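Local coordinates for protein thiol-disulfide oxidoreductase (Bacteroides thetaiotaomicron, PDB 3FW2) that probably acts as a thiol-disulfide oxidoreductase of the TlpA-like family, the part described here being its C-terminal, thioredoxin-like domain, at residues F14-A19 with S106-Q111; I24-D29 with I121-D126. One frame throughout, in Å; residues are numbered along the deposited sequence.

Contacts 1 and 2 lie within one thioredoxin-like domain, their centres about 13 Å apart. Along the chain their segments alternate: residues 14-19, then 24-29, 106-111 and 121-126. The first segments of the two contacts carry the two strands of a small antiparallel pair, 16-17 and 23-24, joined by a probable hydrogen bond from Ile-24 N to Leu-16 O. Contact 1 sets strand 16-17 and the residues just before it against helix 107-111; contact 2 sets the turn that follows the other strand against the end of strand 119-123, a member of the mixed sheet, and the loop after it. The N-terminal hairpin is thereby tied at two points to the second half of the fold.

Contact 1 of 2, residues F14-A19 with S106-Q111; sequences FSLPNA and SEVAKQ
Val-108 presents its isopropyl group to Leu-16 and Phe-14. Leu-16 meets it with one methyl, CD1, which lies 3.9 Å from Val-108 CG1 and almost as near to CB and CG2, so that it bears on the whole branch; the two side chains meet at a slant. Phe-14 uses only the base of its side chain, with CB 4.0 Å from Val-108 CG2. Its CG sits between the backbone N and the carbonyl carbon (chi1 63°), a torsion that turns the ring away from the helix while CB stays on the valine. The valine, with CG2 anti to its backbone N, divides its methyls between the two partners: CG1 for Leu-16, CG2 for both.

Behind this first shell, Ile-75 of strand 70-76 touches both Leu-16 and Val-108, so that hairpin and helix meet over this strand of the thioredoxin-like domain's mixed sheet, while the Phe-14 side chain packs on Leu-73 of the same strand. A backbone bond of Pro-17 with Cys-99, besides the hairpin pairing, fixes the strand that presents the leucine. On the helix, Lys-110 NZ bridges to Glu-107 OE2 at 2.7 Å, coming from above the carboxylate plane, pairing the charges within one segment. No hydrogen bond joins the segments: the contact between hairpin and short helix is small, buried and purely apolar, and so rests on shape and exclusion of water rather than directional bonds.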
loop_
_atom_site.group_PDB
_atom_site.type_symbol
_atom_site.label_atom_id
_atom_site.label_comp_id
_atom_site.label_asym_id
_atom_site.label_seq_id
_atom_site.Cartn_x
_atom_site.Cartn_y
_atom_site.Cartn_z
ATOM N N PHE A 14 1.642 -15.494 11.900
ATOM C CA PHE A 14 1.527 -14.144 12.357
ATOM C C PHE A 14 1.011 -14.108 13.778
ATOM O O PHE A 14 0.358 -15.039 14.219
ATOM C CB PHE A 14 0.600 -13.313 11.448
ATOM C CG PHE A 14 -0.788 -13.808 11.441
ATOM C CD1 PHE A 14 -1.205 -14.663 10.457
ATOM C CD2 PHE A 14 -1.718 -13.377 12.430
ATOM C CE1 PHE A 14 -2.520 -15.171 10.448
ATOM C CE2 PHE A 14 -3.001 -13.875 12.432
ATOM C CZ PHE A 14 -3.411 -14.760 11.434
ATOM N N SER A 15 1.327 -13.013 14.457
ATOM C CA SER A 15 0.863 -12.730 15.781
ATOM C C SER A 15 0.811 -11.235 15.909
ATOM O O SER A 15 1.844 -10.577 15.947
ATOM C CB SER A 15 1.818 -13.316 16.833
ATOM O OG SER A 15 1.468 -12.938 18.161
ATOM N N LEU A 16 -0.400 -10.709 15.993
ATOM C CA LEU A 16 -0.677 -9.303 15.814
ATOM C C LEU A 16 -1.647 -8.787 16.851
ATOM O O LEU A 16 -2.646 -9.477 17.157
ATOM C CB LEU A 16 -1.271 -9.112 14.393
ATOM C CG LEU A 16 -0.317 -9.397 13.234
ATOM C CD1 LEU A 16 -1.042 -9.523 11.870
ATOM C CD2 LEU A 16 0.818 -8.377 13.152
ATOM N N PRO A 17 -1.421 -7.568 17.355
ATOM C CA PRO A 17 -2.275 -7.058 18.446
ATOM C C PRO A 17 -3.611 -6.472 17.996
ATOM O O PRO A 17 -3.651 -5.767 16.972
ATOM C CB PRO A 17 -1.409 -5.958 19.065
ATOM C CG PRO A 17 -0.560 -5.456 17.939
ATOM C CD PRO A 17 -0.297 -6.649 17.075
ATOM N N ASN A 18 -4.669 -6.805 18.711
ATOM C CA ASN A 18 -5.987 -6.220 18.533
ATOM C C ASN A 18 -6.082 -4.843 19.201
ATOM O O ASN A 18 -5.051 -4.318 19.654
ATOM C CB ASN A 18 -7.086 -7.188 18.940
ATOM C CG ASN A 18 -7.146 -7.435 20.434
ATOM O OD1 ASN A 18 -6.506 -6.730 21.216
ATOM N ND2 ASN A 18 -7.973 -8.419 20.828
ATOM N N ALA A 19 -7.264 -4.243 19.255
ATOM C CA ALA A 19 -7.350 -2.880 19.746
ATOM C C ALA A 19 -6.990 -2.780 21.223
ATOM O O ALA A 19 -6.476 -1.766 21.669
ATOM C CB ALA A 19 -8.757 -2.273 19.465
ATOM N N SER A 106 5.121 -3.630 7.797
ATOM C CA SER A 106 4.585 -4.670 8.707
ATOM C C SER A 106 5.043 -6.050 8.209
ATOM O O SER A 106 4.879 -6.391 7.014
ATOM C CB SER A 106 3.032 -4.630 8.770
ATOM O OG SER A 106 2.450 -5.355 9.883
ATOM N N GLU A 107 5.628 -6.872 9.099
ATOM C CA GLU A 107 6.146 -8.170 8.641
ATOM C C GLU A 107 5.065 -8.993 7.933
ATOM O O GLU A 107 5.335 -9.682 6.963
ATOM C CB GLU A 107 6.685 -8.997 9.836
ATOM C CG GLU A 107 7.975 -8.479 10.421
ATOM C CD GLU A 107 9.139 -8.544 9.465
ATOM O OE1 GLU A 107 9.504 -9.638 8.984
ATOM O OE2 GLU A 107 9.749 -7.490 9.246
ATOM N N VAL A 108 3.855 -8.946 8.427
ATOM C CA VAL A 108 2.767 -9.752 7.872
ATOM C C VAL A 108 2.518 -9.421 6.393
ATOM O O VAL A 108 2.212 -10.323 5.576
ATOM C CB VAL A 108 1.455 -9.675 8.722
ATOM C CG1 VAL A 108 0.843 -8.244 8.699
ATOM C CG2 VAL A 108 0.472 -10.777 8.320
ATOM N N ALA A 109 2.719 -8.159 6.042
ATOM C CA ALA A 109 2.536 -7.730 4.648
ATOM C C ALA A 109 3.545 -8.347 3.719
ATOM O O ALA A 109 3.230 -8.690 2.593
ATOM C CB ALA A 109 2.579 -6.174 4.531
ATOM N N LYS A 110 4.776 -8.461 4.190
ATOM C CA LYS A 110 5.809 -9.121 3.445
ATOM C C LYS A 110 5.557 -10.608 3.435
ATOM O O LYS A 110 5.701 -11.264 2.381
ATOM C CB LYS A 110 7.160 -8.797 4.073
ATOM C CG LYS A 110 7.405 -7.294 4.193
ATOM C CD LYS A 110 8.821 -6.954 4.699
ATOM C CE LYS A 110 8.839 -6.716 6.184
ATOM N NZ LYS A 110 10.228 -6.522 6.734
ATOM N N GLN A 111 5.231 -11.170 4.578
ATOM C CA GLN A 111 5.039 -12.653 4.644
ATOM C C GLN A 111 3.907 -13.144 3.737
ATOM O O GLN A 111 3.996 -14.242 3.148
ATOM C CB GLN A 111 4.784 -13.112 6.080
ATOM C CG GLN A 111 5.926 -12.898 7.079
ATOM C CD GLN A 111 7.165 -13.675 6.688
ATOM O OE1 GLN A 111 7.316 -14.796 7.096
ATOM N NE2 GLN A 111 8.032 -13.090 5.859
#

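Contact 2 of 2, residues I24-D29 with I121-D126; sequences ITRSSD and ILLSSD
Arg-26 reaches from a type I beta turn, Thr-25 to Ser-28, to the end of strand 119-123 in the thioredoxin-like fold and the loop that follows, where it meets Leu-123 and then Ser-125 and Asp-126. The apolar part of the contact is made by its aliphatic stem: CD lies 4.1 Å from Leu-123 CD1, and the two side chains cross at about a right angle. Leu-123 is held in the sheet by backbone bonding with Leu-36, a residue of strand 35-41 that the arginine also touches.

The polar part belongs to the guanidinium group. NH1 gives a weak, bent hydrogen bond to Ser-125 O (3.2 Å, 130° at the hydrogen). Water extends the grip: one molecule accepts from NH1 at 3.0 Å and donates to Ser-124 O at 2.8 Å, while a second, lying in the guanidinium plane, accepts from NH2 at 3.1 Å and donates weakly to Ser-125 O. A leucine here, lacking the guanidinium, would probably leave Ser-125 O without its direct, if weak, donor and both waters without the N-H groups they accept from, so that the water link to Ser-124 O is likely to be lost.

Bonds within the turn set where the arginine starts. Thr-25 N points almost straight at Ser-28 OG (3.0 Å, 172°), and Thr-25 OG1 accepts from Ser-27 N in an ST turn. From this base Arg-26 CG lies between the backbone N and the carbonyl carbon (chi1 71°), and the chain then runs extended to NE, carrying the guanidinium to the carbonyls. The flat group is flanked on opposite faces: Ser-27 OG stands 4.2 Å above its plane, over the centre, and Asp-126 O lies beneath, 3.5 Å from NH2.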
loop_
_atom_site.group_PDB
_atom_site.type_symbol
_atom_site.label_atom_id
_atom_site.label_comp_id
_atom_site.label_asym_id
_atom_site.label_seq_id
_atom_site.Cartn_x
_atom_site.Cartn_y
_atom_site.Cartn_z
ATOM N N ILE A 24 -3.119 -11.816 18.583
ATOM C CA ILE A 24 -4.033 -12.739 17.975
ATOM C C ILE A 24 -3.273 -13.513 16.908
ATOM O O ILE A 24 -2.511 -12.909 16.123
ATOM C CB ILE A 24 -5.184 -11.979 17.247
ATOM C CG1 ILE A 24 -5.956 -11.100 18.215
ATOM C CG2 ILE A 24 -6.106 -12.913 16.473
ATOM C CD1 ILE A 24 -6.605 -11.890 19.405
ATOM N N THR A 25 -3.533 -14.809 16.831
ATOM C CA THR A 25 -2.954 -15.701 15.839
ATOM C C THR A 25 -4.133 -16.491 15.229
ATOM O O THR A 25 -5.253 -16.422 15.721
ATOM C CB THR A 25 -1.945 -16.738 16.404
ATOM O OG1 THR A 25 -2.661 -17.745 17.118
ATOM C CG2 THR A 25 -0.865 -16.081 17.335
ATOM N N ARG A 26 -3.859 -17.259 14.186
ATOM C CA ARG A 26 -4.915 -18.092 13.567
ATOM C C ARG A 26 -5.440 -19.174 14.539
ATOM O O ARG A 26 -6.505 -19.745 14.319
ATOM C CB ARG A 26 -4.458 -18.721 12.249
ATOM C CG ARG A 26 -3.436 -19.803 12.372
ATOM C CD ARG A 26 -3.303 -20.550 11.040
ATOM N NE ARG A 26 -2.609 -21.776 11.291
ATOM C CZ ARG A 26 -3.157 -22.926 11.679
ATOM N NH1 ARG A 26 -4.462 -23.105 11.780
ATOM N NH2 ARG A 26 -2.361 -23.943 11.913
ATOM N N SER A 27 -4.677 -19.442 15.596
ATOM C CA SER A 27 -5.085 -20.402 16.649
ATOM C C SER A 27 -5.624 -19.792 17.935
ATOM O O SER A 27 -5.864 -20.521 18.940
ATOM C CB SER A 27 -3.906 -21.311 16.969
ATOM O OG SER A 27 -3.470 -21.917 15.770
ATOM N N SER A 28 -5.858 -18.483 17.942
ATOM C CA SER A 28 -6.555 -17.854 19.061
ATOM C C SER A 28 -7.931 -18.473 19.219
ATOM O O SER A 28 -8.453 -19.092 18.294
ATOM C CB SER A 28 -6.676 -16.360 18.876
ATOM O OG SER A 28 -5.418 -15.762 18.995
ATOM N N ASP A 29 -8.508 -18.344 20.407
ATOM C CA ASP A 29 -9.757 -19.036 20.698
ATOM C C ASP A 29 -10.883 -18.764 19.719
ATOM O O ASP A 29 -11.688 -19.644 19.463
ATOM C CB ASP A 29 -10.251 -18.676 22.098
ATOM C CG ASP A 29 -9.369 -19.246 23.212
ATOM O OD1 ASP A 29 -8.522 -20.179 22.994
ATOM O OD2 ASP A 29 -9.564 -18.755 24.345
ATOM N N ILE A 121 -7.362 -13.608 2.020
ATOM C CA ILE A 121 -6.831 -14.949 1.937
ATOM C C ILE A 121 -7.690 -15.821 2.812
ATOM O O ILE A 121 -8.135 -15.383 3.877
ATOM C CB ILE A 121 -5.325 -15.019 2.295
ATOM C CG1 ILE A 121 -4.768 -16.418 1.993
ATOM C CG2 ILE A 121 -5.079 -14.727 3.766
ATOM C CD1 ILE A 121 -3.235 -16.509 1.949
ATOM N N LEU A 122 -7.922 -17.046 2.374
ATOM C CA LEU A 122 -8.805 -17.995 3.072
ATOM C C LEU A 122 -7.997 -19.203 3.449
ATOM O O LEU A 122 -7.366 -19.779 2.592
ATOM C CB LEU A 122 -9.953 -18.385 2.166
ATOM C CG LEU A 122 -10.999 -19.387 2.663
ATOM C CD1 LEU A 122 -11.744 -18.813 3.925
ATOM C CD2 LEU A 122 -11.995 -19.686 1.551
ATOM N N LEU A 123 -8.033 -19.533 4.739
ATOM C CA LEU A 123 -7.311 -20.664 5.292
ATOM C C LEU A 123 -8.252 -21.745 5.732
ATOM O O LEU A 123 -9.281 -21.472 6.337
ATOM C CB LEU A 123 -6.516 -20.227 6.495
ATOM C CG LEU A 123 -5.614 -18.992 6.377
ATOM C CD1 LEU A 123 -4.720 -18.740 7.661
ATOM C CD2 LEU A 123 -4.737 -19.211 5.118
ATOM N N SER A 124 -7.842 -22.994 5.527
ATOM C CA SER A 124 -8.549 -24.108 6.162
ATOM C C SER A 124 -8.250 -24.118 7.679
ATOM O O SER A 124 -7.346 -23.399 8.157
ATOM C CB SER A 124 -8.142 -25.416 5.445
ATOM O OG SER A 124 -6.872 -25.810 5.892
ATOM N N SER A 125 -8.970 -24.928 8.462
ATOM C CA SER A 125 -8.704 -24.972 9.933
ATOM C C SER A 125 -7.318 -25.494 10.269
ATOM O O SER A 125 -6.796 -25.177 11.336
ATOM C CB SER A 125 -9.743 -25.776 10.691
ATOM O OG SER A 125 -9.703 -27.143 10.282
ATOM N N ASP A 126 -6.700 -26.245 9.359
ATOM C CA ASP A 126 -5.309 -26.663 9.570
ATOM C C ASP A 126 -4.253 -25.663 9.068
ATOM O O ASP A 126 -3.043 -25.954 9.099
ATOM C CB ASP A 126 -5.060 -28.080 9.010
ATOM C CG ASP A 126 -5.121 -28.144 7.516
ATOM O OD1 ASP A 126 -5.431 -27.115 6.862
ATOM O OD2 ASP A 126 -4.818 -29.230 6.970
HETATM O O HOH W 1 -6.487 -21.578 10.164
HETATM O O HOH W 2 -4.241 -25.914 13.303
#